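Local structure of nicotinate-nucleotide diphosphorylase (Carboxylating) (5HUO) at residues A[140-145]-A[172-177]; A[147-152]-A[293-298]; A[185-188]-A[194-197]; A[213-218]-A[222-227]. The protein catalyses the decarboxylating transfer of a phosphoribosyl group to quinolinate, giving nicotinate ribonucleotide, carbon dioxide and diphosphate on the route to NAD(+). One frame throughout, in Å; residues are numbered along the deposited sequence.

Contact 1: residues A[140-145]-A[172-177]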
# COMPACT_ATOMS: atom_id res chain seq x y z
N SER A 140 6.71 26.23 8.24
CA SER A 140 6.81 27.65 8.56
C SER A 140 8.28 28.11 8.60
O SER A 140 8.65 29.20 8.26
CB SER A 140 6.10 27.95 9.88
OG SER A 140 4.68 27.79 9.73
N GLY A 141 9.12 27.19 9.02
CA GLY A 141 10.59 27.39 9.02
C GLY A 141 11.14 27.64 7.66
O GLY A 141 11.91 28.58 7.45
N ILE A 142 10.68 26.85 6.70
CA ILE A 142 11.09 27.01 5.30
C ILE A 142 10.57 28.30 4.72
O ILE A 142 11.29 29.04 4.02
CB ILE A 142 10.65 25.80 4.46
CG1 ILE A 142 11.51 24.59 4.83
CG2 ILE A 142 10.79 26.08 2.97
CD1 ILE A 142 10.98 23.28 4.28
N ALA A 143 9.29 28.57 4.96
CA ALA A 143 8.65 29.81 4.42
C ALA A 143 9.38 31.04 4.94
O ALA A 143 9.76 31.93 4.18
CB ALA A 143 7.21 29.86 4.76
N SER A 144 9.64 31.02 6.23
CA SER A 144 10.37 32.09 6.93
C SER A 144 11.74 32.32 6.27
O SER A 144 12.15 33.45 5.95
CB SER A 144 10.54 31.75 8.38
OG SER A 144 9.29 31.77 9.08
N MET A 145 12.45 31.23 6.09
CA MET A 145 13.81 31.32 5.54
C MET A 145 13.79 31.85 4.10
O MET A 145 14.63 32.67 3.73
CB MET A 145 14.53 29.98 5.62
CG MET A 145 16.01 30.10 5.36
SD MET A 145 16.69 28.45 5.44
CE MET A 145 18.41 28.75 4.94
N LEU A 172 6.85 17.88 -2.08
CA LEU A 172 5.63 18.61 -2.29
C LEU A 172 5.37 19.69 -1.26
O LEU A 172 4.91 20.79 -1.59
CB LEU A 172 4.49 17.62 -2.22
CG LEU A 172 3.12 18.11 -2.54
CD1 LEU A 172 3.05 18.39 -4.06
CD2 LEU A 172 2.16 17.02 -2.19
N PHE A 173 5.60 19.34 -0.02
CA PHE A 173 5.24 20.20 1.13
C PHE A 173 6.28 21.31 1.21
O PHE A 173 5.96 22.47 1.46
CB PHE A 173 5.24 19.44 2.48
CG PHE A 173 4.17 18.39 2.62
CD1 PHE A 173 4.33 17.15 2.10
CD2 PHE A 173 3.04 18.62 3.33
CE1 PHE A 173 3.33 16.18 2.23
CE2 PHE A 173 2.05 17.67 3.43
CZ PHE A 173 2.19 16.45 2.87
N GLU A 174 7.51 20.96 1.00
CA GLU A 174 8.61 21.92 1.05
C GLU A 174 8.52 22.89 -0.12
O GLU A 174 8.70 24.07 0.04
CB GLU A 174 9.95 21.20 1.09
CG GLU A 174 10.06 20.36 2.36
CD GLU A 174 11.41 19.70 2.56
OE1 GLU A 174 12.17 19.49 1.56
OE2 GLU A 174 11.74 19.37 3.72
N LYS A 175 8.16 22.40 -1.28
CA LYS A 175 8.01 23.27 -2.46
C LYS A 175 6.95 24.29 -2.14
O LYS A 175 7.04 25.45 -2.55
CB LYS A 175 7.66 22.46 -3.69
CG LYS A 175 8.82 21.56 -4.14
CD LYS A 175 9.69 22.22 -5.21
CE LYS A 175 10.95 21.41 -5.45
NZ LYS A 175 11.78 21.95 -6.56
N TYR A 176 5.89 23.84 -1.48
CA TYR A 176 4.75 24.69 -1.19
C TYR A 176 5.23 25.82 -0.26
O TYR A 176 4.93 26.99 -0.50
CB TYR A 176 3.59 23.88 -0.56
CG TYR A 176 2.49 24.72 0.06
CD1 TYR A 176 1.61 25.46 -0.72
CD2 TYR A 176 2.39 24.83 1.46
CE1 TYR A 176 0.63 26.27 -0.14
CE2 TYR A 176 1.38 25.59 2.03
CZ TYR A 176 0.52 26.34 1.21
OH TYR A 176 -0.40 27.15 1.77
N ALA A 177 5.92 25.45 0.81
CA ALA A 177 6.42 26.40 1.79
C ALA A 177 7.32 27.48 1.19
O ALA A 177 7.25 28.65 1.57
CB ALA A 177 7.23 25.68 2.85
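Ile142 meets Glu174 and Ala177 through a side chain split by its first torsion (chi1 -72°), which sets CG1 beside the backbone N and CG2 anti to it. The two branches consequently reach different turns of helix 171-180. The longer one carries CD1 to the aliphatic part of Glu174, with CD1 3.6 Å from Glu174 CG, and the two side chains cross at about a right angle. The shorter one packs its CG2 methyl 3.6 Å from Ala177 CB, methyl against methyl.

The next residue, Ala143, meets the backbone of Ala177 instead: its CA and CB both lie against Ala177 O. The CA is 3.4 Å from Ala177 O in a CA-H...O contact with an angle of 132° at the hydrogen, and no conventional hydrogen bond joins the segments. Ala143 and Ala177 are also the residues in register, their CA atoms 4.8 Å apart. The segment axes approach to 8.7 Å and run in broadly the same direction, crossing at -37°.

Glu174 OE2 is hydrogen-bonded to Thr167 OG1 and His138 NE2, which fixes the carboxylate while Ile142 CD1 packs along the chain, closest at CG. Within segment 140-145, Ser144 OG and Ser144 N approach Ser140 O from opposite faces of its carbonyl plane, so this oxygen is gripped twice.

The contact fastens the long helix 122-153 to helix 171-180 near the centre of the subunit. Helix 35-49 packs on Phe173, and helix 294-297 touches both Met145 and Glu174.

Contact 2: residues A[147-152]-A[293-298]. With SO4 (sulfate ion), chain I.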
# COMPACT_ATOMS: atom_id res chain seq x y z
N ALA A 147 11.45 33.73 2.75
CA ALA A 147 11.14 35.15 2.92
C ALA A 147 12.35 35.98 3.28
O ALA A 147 12.54 37.06 2.74
CB ALA A 147 10.08 35.36 3.97
N ALA A 148 13.16 35.45 4.17
CA ALA A 148 14.39 36.14 4.60
C ALA A 148 15.38 36.31 3.43
O ALA A 148 16.05 37.34 3.31
CB ALA A 148 15.05 35.39 5.74
N TYR A 149 15.53 35.27 2.63
CA TYR A 149 16.41 35.32 1.48
C TYR A 149 15.95 36.37 0.49
O TYR A 149 16.73 37.12 -0.07
CB TYR A 149 16.47 33.96 0.78
CG TYR A 149 17.55 32.99 1.31
CD1 TYR A 149 17.71 32.78 2.65
CD2 TYR A 149 18.38 32.28 0.44
CE1 TYR A 149 18.64 31.88 3.11
CE2 TYR A 149 19.32 31.40 0.91
CZ TYR A 149 19.45 31.21 2.23
OH TYR A 149 20.39 30.33 2.72
N VAL A 150 14.64 36.39 0.25
CA VAL A 150 14.09 37.37 -0.69
C VAL A 150 14.44 38.79 -0.25
O VAL A 150 14.86 39.60 -1.06
CB VAL A 150 12.55 37.22 -0.85
CG1 VAL A 150 11.94 38.44 -1.51
CG2 VAL A 150 12.25 35.99 -1.67
N GLU A 151 14.22 39.10 1.02
CA GLU A 151 14.54 40.40 1.55
C GLU A 151 16.03 40.72 1.47
O GLU A 151 16.40 41.78 1.03
CB GLU A 151 14.10 40.53 2.97
CG GLU A 151 14.48 41.90 3.51
CD GLU A 151 13.54 42.41 4.55
OE1 GLU A 151 12.97 41.58 5.32
OE2 GLU A 151 13.43 43.67 4.61
N ALA A 152 16.86 39.82 1.92
CA ALA A 152 18.30 39.97 1.82
C ALA A 152 18.80 40.30 0.40
O ALA A 152 19.73 41.07 0.19
CB ALA A 152 18.99 38.72 2.31
N GLY A 293 19.71 25.48 -2.40
CA GLY A 293 19.38 24.23 -1.68
C GLY A 293 19.09 24.39 -0.20
O GLY A 293 18.36 23.61 0.37
N SER A 294 19.71 25.40 0.41
CA SER A 294 19.62 25.59 1.88
C SER A 294 18.21 25.86 2.36
O SER A 294 17.82 25.54 3.47
CB SER A 294 20.50 26.72 2.31
OG SER A 294 21.81 26.47 1.90
N LEU A 295 17.45 26.46 1.46
CA LEU A 295 16.04 26.77 1.78
C LEU A 295 15.27 25.53 2.20
O LEU A 295 14.36 25.62 3.04
CB LEU A 295 15.34 27.37 0.56
CG LEU A 295 15.82 28.78 0.19
CD1 LEU A 295 15.00 29.24 -1.01
CD2 LEU A 295 15.65 29.73 1.35
N THR A 296 15.64 24.40 1.63
CA THR A 296 14.95 23.13 1.92
C THR A 296 15.79 22.13 2.69
O THR A 296 15.26 21.42 3.53
CB THR A 296 14.41 22.48 0.64
OG1 THR A 296 15.46 22.41 -0.34
CG2 THR A 296 13.30 23.29 0.09
N HIS A 297 17.09 22.10 2.47
CA HIS A 297 17.92 21.07 3.19
C HIS A 297 18.42 21.48 4.58
O HIS A 297 18.87 20.64 5.34
CB HIS A 297 19.06 20.46 2.32
CG HIS A 297 20.17 21.39 1.96
ND1 HIS A 297 20.87 22.13 2.89
CD2 HIS A 297 20.76 21.65 0.76
CE1 HIS A 297 21.83 22.82 2.29
NE2 HIS A 297 21.77 22.57 1.00
N SER A 298 18.36 22.78 4.89
CA SER A 298 19.00 23.36 6.10
C SER A 298 18.14 24.48 6.74
O SER A 298 18.67 25.41 7.34
CB SER A 298 20.39 23.92 5.78
OG SER A 298 21.30 22.87 5.49
S SO4 I . 23.24 24.59 -2.37
O1 SO4 I . 24.02 25.78 -1.99
O2 SO4 I . 22.05 25.05 -3.09
O3 SO4 I . 23.98 23.84 -3.36
O4 SO4 I . 22.91 23.71 -1.22
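A single methyl centred on an aromatic ring carries most of this contact: Leu295 CD2 sits 3.7 Å from the centroid of the Tyr149 ring, only 9° off the ring normal, a CH-pi arrangement over the face. The setting is the open alpha/beta barrel of the quinolinate phosphoribosyltransferase family, where the short helix 294-297 follows strand 289-291 and packs on the long helix 122-153. Centring is confirmed by the ring atoms themselves, since CD2 is nearly as far from Tyr149 CG (3.8 Å) as from Tyr149 CZ (4.2 Å). The side chains run antiparallel past one another, and the phenol OH of Tyr149 ends 3.6 Å from Ser294 CB. No hydrogen bond spans the segments.

Near its N-terminal end the short helix meets a sulfate ion through Gly293 and His297; the ion, probably from the crystallisation liquor, also accepts a bond from Lys165 NZ. The Gly293 N approach to this ion is too short to be trusted in detail at a resolution of 2.80 Å. An anion here is consistent with a phosphate-binding position. His297 presents its edge to it, with NE2 donating in the ring plane to sulfate O4 at 2.7 Å and 161°.

Contact 3: residues A[185-188]-A[194-197]. With SO4 (sulfate ion), chain J.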
# COMPACT_ATOMS: atom_id res chain seq x y z
N ASN A 185 9.25 27.78 -7.47
CA ASN A 185 9.61 26.36 -7.67
C ASN A 185 10.38 26.08 -8.93
O ASN A 185 9.96 26.39 -10.05
CB ASN A 185 8.36 25.48 -7.62
CG ASN A 185 7.67 25.49 -6.25
OD1 ASN A 185 8.33 25.63 -5.20
ND2 ASN A 185 6.39 25.32 -6.24
N HIS A 186 11.47 25.37 -8.75
CA HIS A 186 12.19 24.81 -9.87
C HIS A 186 11.47 23.51 -10.24
O HIS A 186 10.51 23.13 -9.59
CB HIS A 186 13.65 24.57 -9.45
CG HIS A 186 14.63 24.69 -10.56
ND1 HIS A 186 14.52 23.95 -11.73
CD2 HIS A 186 15.71 25.49 -10.72
CE1 HIS A 186 15.48 24.31 -12.56
NE2 HIS A 186 16.20 25.25 -11.98
N ARG A 187 11.96 22.76 -11.20
CA ARG A 187 11.43 21.42 -11.46
C ARG A 187 11.33 20.58 -10.23
O ARG A 187 12.21 20.64 -9.31
CB ARG A 187 12.27 20.69 -12.49
CG ARG A 187 13.66 20.32 -12.04
CD ARG A 187 14.42 19.64 -13.16
NE ARG A 187 15.76 19.25 -12.69
CZ ARG A 187 16.47 18.26 -13.22
NH1 ARG A 187 16.01 17.55 -14.22
NH2 ARG A 187 17.67 17.98 -12.72
N PHE A 188 10.25 19.87 -10.15
CA PHE A 188 9.96 18.96 -9.08
C PHE A 188 10.81 17.71 -9.09
O PHE A 188 10.87 16.96 -8.13
CB PHE A 188 8.55 18.44 -9.27
CG PHE A 188 7.95 17.86 -8.04
CD1 PHE A 188 7.50 18.66 -7.03
CD2 PHE A 188 7.94 16.49 -7.87
CE1 PHE A 188 7.00 18.09 -5.89
CE2 PHE A 188 7.50 15.91 -6.71
CZ PHE A 188 7.01 16.71 -5.72
N ILE A 194 14.53 19.12 -18.28
CA ILE A 194 15.86 18.60 -18.57
C ILE A 194 16.88 19.56 -18.00
O ILE A 194 16.78 20.77 -18.20
CB ILE A 194 16.05 18.41 -20.07
CG1 ILE A 194 15.24 17.19 -20.48
CG2 ILE A 194 17.54 18.27 -20.41
CD1 ILE A 194 15.43 16.79 -21.93
N MET A 195 17.85 19.00 -17.29
CA MET A 195 18.98 19.79 -16.88
C MET A 195 20.28 19.06 -17.18
O MET A 195 20.56 18.01 -16.65
CB MET A 195 18.91 20.21 -15.42
CG MET A 195 19.91 21.34 -15.12
SD MET A 195 19.95 21.88 -13.41
CE MET A 195 18.20 22.25 -13.13
N LEU A 196 21.06 19.69 -18.04
CA LEU A 196 22.34 19.15 -18.51
C LEU A 196 23.37 19.80 -17.64
O LEU A 196 23.64 20.99 -17.74
CB LEU A 196 22.59 19.47 -19.97
CG LEU A 196 21.53 18.88 -20.89
CD1 LEU A 196 21.62 19.55 -22.25
CD2 LEU A 196 21.63 17.37 -21.03
N LYS A 197 23.94 18.96 -16.80
CA LYS A 197 24.93 19.35 -15.80
C LYS A 197 26.38 19.19 -16.33
O LYS A 197 26.62 18.85 -17.49
CB LYS A 197 24.68 18.55 -14.50
CG LYS A 197 23.21 18.41 -14.12
CD LYS A 197 23.04 17.80 -12.74
CE LYS A 197 21.63 18.01 -12.16
NZ LYS A 197 21.46 19.30 -11.43
S SO4 J . 17.95 20.73 -9.56
O1 SO4 J . 18.63 22.05 -9.50
O2 SO4 J . 16.49 20.91 -9.33
O3 SO4 J . 18.08 20.02 -10.85
O4 SO4 J . 18.59 19.90 -8.54
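Arg187 lays its guanidinium against Met195, whose CB stands over one face of the flat group, 3.7 Å from Arg187 NH2. The arginine starts from the crowded position (chi1 68°) between its N and carbonyl carbon, then runs extended to NE, which carries the guanidinium to strand 194-196. The edge of the same group is turned to a sulfate ion. NE (3.1 Å) and NH2 (2.8 Å) of Arg187 both donate to sulfate O3, which lies in the guanidinium plane, so one oxygen receives a fork of two bonds. Met195 also reaches the histidine before the arginine: a bend at its last torsion (chi3 -53°) brings CE to 3.5 Å from His186 CE1, the two side chains crossing at about a right angle. Lys197 completes the inner group, its NZ 3.5 Å from sulfate O3.

In the second shell, Arg187 NH1 is tied to Ala193 O, which restrains rotation of the guanidinium. Arg187 N donates to His186 ND1 at 2.9 Å, nearly in the ring plane, while His186 NE2 is hydrogen-bonded to Glu269 OE2. Lys197 NZ forms a salt bridge with Glu227 OE2. Ser56 of a neighbouring subunit packs on Arg187.

Arg187 and Lys197 bring two cationic groups to a single oxygen, their NH2 and NZ 4.2 Å apart, and the anion beside them, together with Glu227 at Lys197, would probably offset their charge. The sulfate probably comes from the crystallisation liquor, yet such a basic pocket is consistent with a site for an acidic substrate such as quinolinate.

Contact 4: residues A[213-218]-A[222-227]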
# COMPACT_ATOMS: atom_id res chain seq x y z
N GLN A 213 20.82 16.65 -28.47
CA GLN A 213 20.35 15.30 -28.10
C GLN A 213 19.18 15.30 -27.14
O GLN A 213 18.25 14.52 -27.29
CB GLN A 213 21.45 14.49 -27.49
CG GLN A 213 22.51 14.16 -28.48
CD GLN A 213 23.38 13.02 -28.01
OE1 GLN A 213 22.98 12.24 -27.15
NE2 GLN A 213 24.58 12.92 -28.57
N ALA A 214 19.23 16.21 -26.18
CA ALA A 214 18.11 16.46 -25.27
C ALA A 214 16.83 16.78 -26.05
O ALA A 214 15.79 16.17 -25.85
CB ALA A 214 18.43 17.61 -24.34
N ARG A 215 16.95 17.73 -26.97
CA ARG A 215 15.81 18.14 -27.77
C ARG A 215 15.28 17.00 -28.60
O ARG A 215 14.09 16.80 -28.73
CB ARG A 215 16.19 19.28 -28.69
CG ARG A 215 16.73 20.51 -27.98
CD ARG A 215 15.61 21.43 -27.59
NE ARG A 215 16.09 22.78 -27.38
CZ ARG A 215 15.57 23.62 -26.48
NH1 ARG A 215 14.57 23.24 -25.68
NH2 ARG A 215 16.06 24.85 -26.35
N ALA A 216 16.18 16.27 -29.19
CA ALA A 216 15.77 15.10 -30.02
C ALA A 216 15.06 14.01 -29.23
O ALA A 216 14.28 13.24 -29.77
CB ALA A 216 17.00 14.52 -30.72
N TYR A 217 15.40 13.93 -27.95
CA TYR A 217 14.99 12.81 -27.10
C TYR A 217 13.63 13.06 -26.48
O TYR A 217 12.86 12.15 -26.25
CB TYR A 217 16.05 12.56 -25.98
CG TYR A 217 15.72 11.32 -25.16
CD1 TYR A 217 15.91 10.06 -25.69
CD2 TYR A 217 15.12 11.43 -23.91
CE1 TYR A 217 15.55 8.91 -25.01
CE2 TYR A 217 14.76 10.28 -23.23
CZ TYR A 217 14.99 9.02 -23.79
OH TYR A 217 14.66 7.86 -23.13
N ALA A 218 13.41 14.32 -26.15
CA ALA A 218 12.15 14.78 -25.52
C ALA A 218 11.66 16.07 -26.16
O ALA A 218 11.74 17.16 -25.56
CB ALA A 218 12.40 15.00 -24.05
N LYS A 222 9.40 19.53 -22.99
CA LYS A 222 10.34 19.74 -21.87
C LYS A 222 11.24 20.97 -22.05
O LYS A 222 11.91 21.10 -23.07
CB LYS A 222 11.30 18.54 -21.73
CG LYS A 222 10.65 17.18 -21.51
CD LYS A 222 10.22 17.01 -20.09
CE LYS A 222 9.61 15.65 -19.90
NZ LYS A 222 8.19 15.75 -19.54
N MET A 223 11.28 21.84 -21.04
CA MET A 223 12.29 22.90 -20.96
C MET A 223 13.65 22.29 -20.79
O MET A 223 13.81 21.19 -20.25
CB MET A 223 12.08 23.82 -19.79
CG MET A 223 10.83 24.67 -19.95
SD MET A 223 10.81 25.82 -21.38
CE MET A 223 9.53 27.03 -20.90
N VAL A 224 14.66 22.95 -21.34
CA VAL A 224 16.02 22.47 -21.28
C VAL A 224 16.86 23.53 -20.67
O VAL A 224 16.86 24.70 -21.11
CB VAL A 224 16.59 22.10 -22.66
CG1 VAL A 224 18.08 21.81 -22.59
CG2 VAL A 224 15.90 20.88 -23.21
N GLU A 225 17.62 23.10 -19.69
CA GLU A 225 18.57 23.95 -18.98
C GLU A 225 19.97 23.33 -19.04
O GLU A 225 20.11 22.13 -19.10
CB GLU A 225 18.14 24.14 -17.52
CG GLU A 225 19.05 25.05 -16.71
CD GLU A 225 18.50 25.45 -15.34
OE1 GLU A 225 17.35 25.15 -15.02
OE2 GLU A 225 19.23 26.10 -14.58
N VAL A 226 20.98 24.19 -19.02
CA VAL A 226 22.38 23.75 -18.99
C VAL A 226 23.15 24.47 -17.91
O VAL A 226 23.11 25.70 -17.86
CB VAL A 226 23.13 24.09 -20.28
CG1 VAL A 226 24.58 23.69 -20.15
CG2 VAL A 226 22.53 23.39 -21.45
N GLU A 227 23.89 23.70 -17.13
CA GLU A 227 24.86 24.24 -16.16
C GLU A 227 26.19 24.50 -16.81
O GLU A 227 26.77 23.62 -17.41
CB GLU A 227 25.12 23.31 -14.98
CG GLU A 227 23.88 22.86 -14.18
CD GLU A 227 24.23 21.96 -13.00
OE1 GLU A 227 25.42 21.50 -12.91
OE2 GLU A 227 23.30 21.73 -12.17
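Apolar packing between Ala214 and Val224 joins helix 207-217 to the strand that follows it. It is loose, with Ala214 CB 4.3 Å from Val224 CG2. A tighter pair forms at the helix end, where Ala218 CB lies 3.8 Å from Lys222 CG. Here the lysine contributes only its aliphatic root, because bends at chi2 (-79°) and chi4 lead the rest of the chain away, and Tyr55 of a neighbouring subunit packs on this residue.

A cationic group meets an apolar one at Arg215. Bent at chi2 (-88°), its chain folds over the strand so that the NH1 end of the guanidinium rests on Val224, with NH1 3.7 Å from Val224 CG2 and 3.8 Å from Val224 CB, which stands over one face of the flat group.

Polar links run through a third party, as no hydrogen bond crosses the segments. Arg215 NH1 forms a salt bridge with Asp243 OD2, and that same carboxylate oxygen accepts from Val224 N; Asp243 therefore fixes both the arginine head and the backbone at Val224. Lys222 O lies near the guanidinium plane, but 4.3 Å from Arg215 NH1, too far to bond. On the helix side, Ala218 N still donates to Ala214 O at 3.0 Å.

Strand 194-196, helices 198-204 and 207-217 and the parallel strand 224-228 form a beta-alpha-beta crossover, the repeating unit of an alpha/beta barrel, and this contact is its closing end.

In the fold
From the N terminus, helix 122-153 supplies first 140-145 and then 147-152, so contacts 1 and 2 open in turn. Contact 1 closes at 172-177, whereas contact 2 waits for 293-298; the two cross, and they touch where Ile142 packs on Leu295. Contacts 3 and 4 are short closures made one after the other within the long span of contact 2. Lys175 NZ, probably hydrogen-bonded to Arg187 O, connects contact 1 to contact 3. Probable backbone bonds from Leu196 to Glu225 and Glu227 join contact 3 to contact 4. Contacts 1 and 2 fasten helix 122-153 to helices 171-180 and 294-297, while contacts 3 and 4 lie at the 194-196/224-228 edge of the parallel sheet.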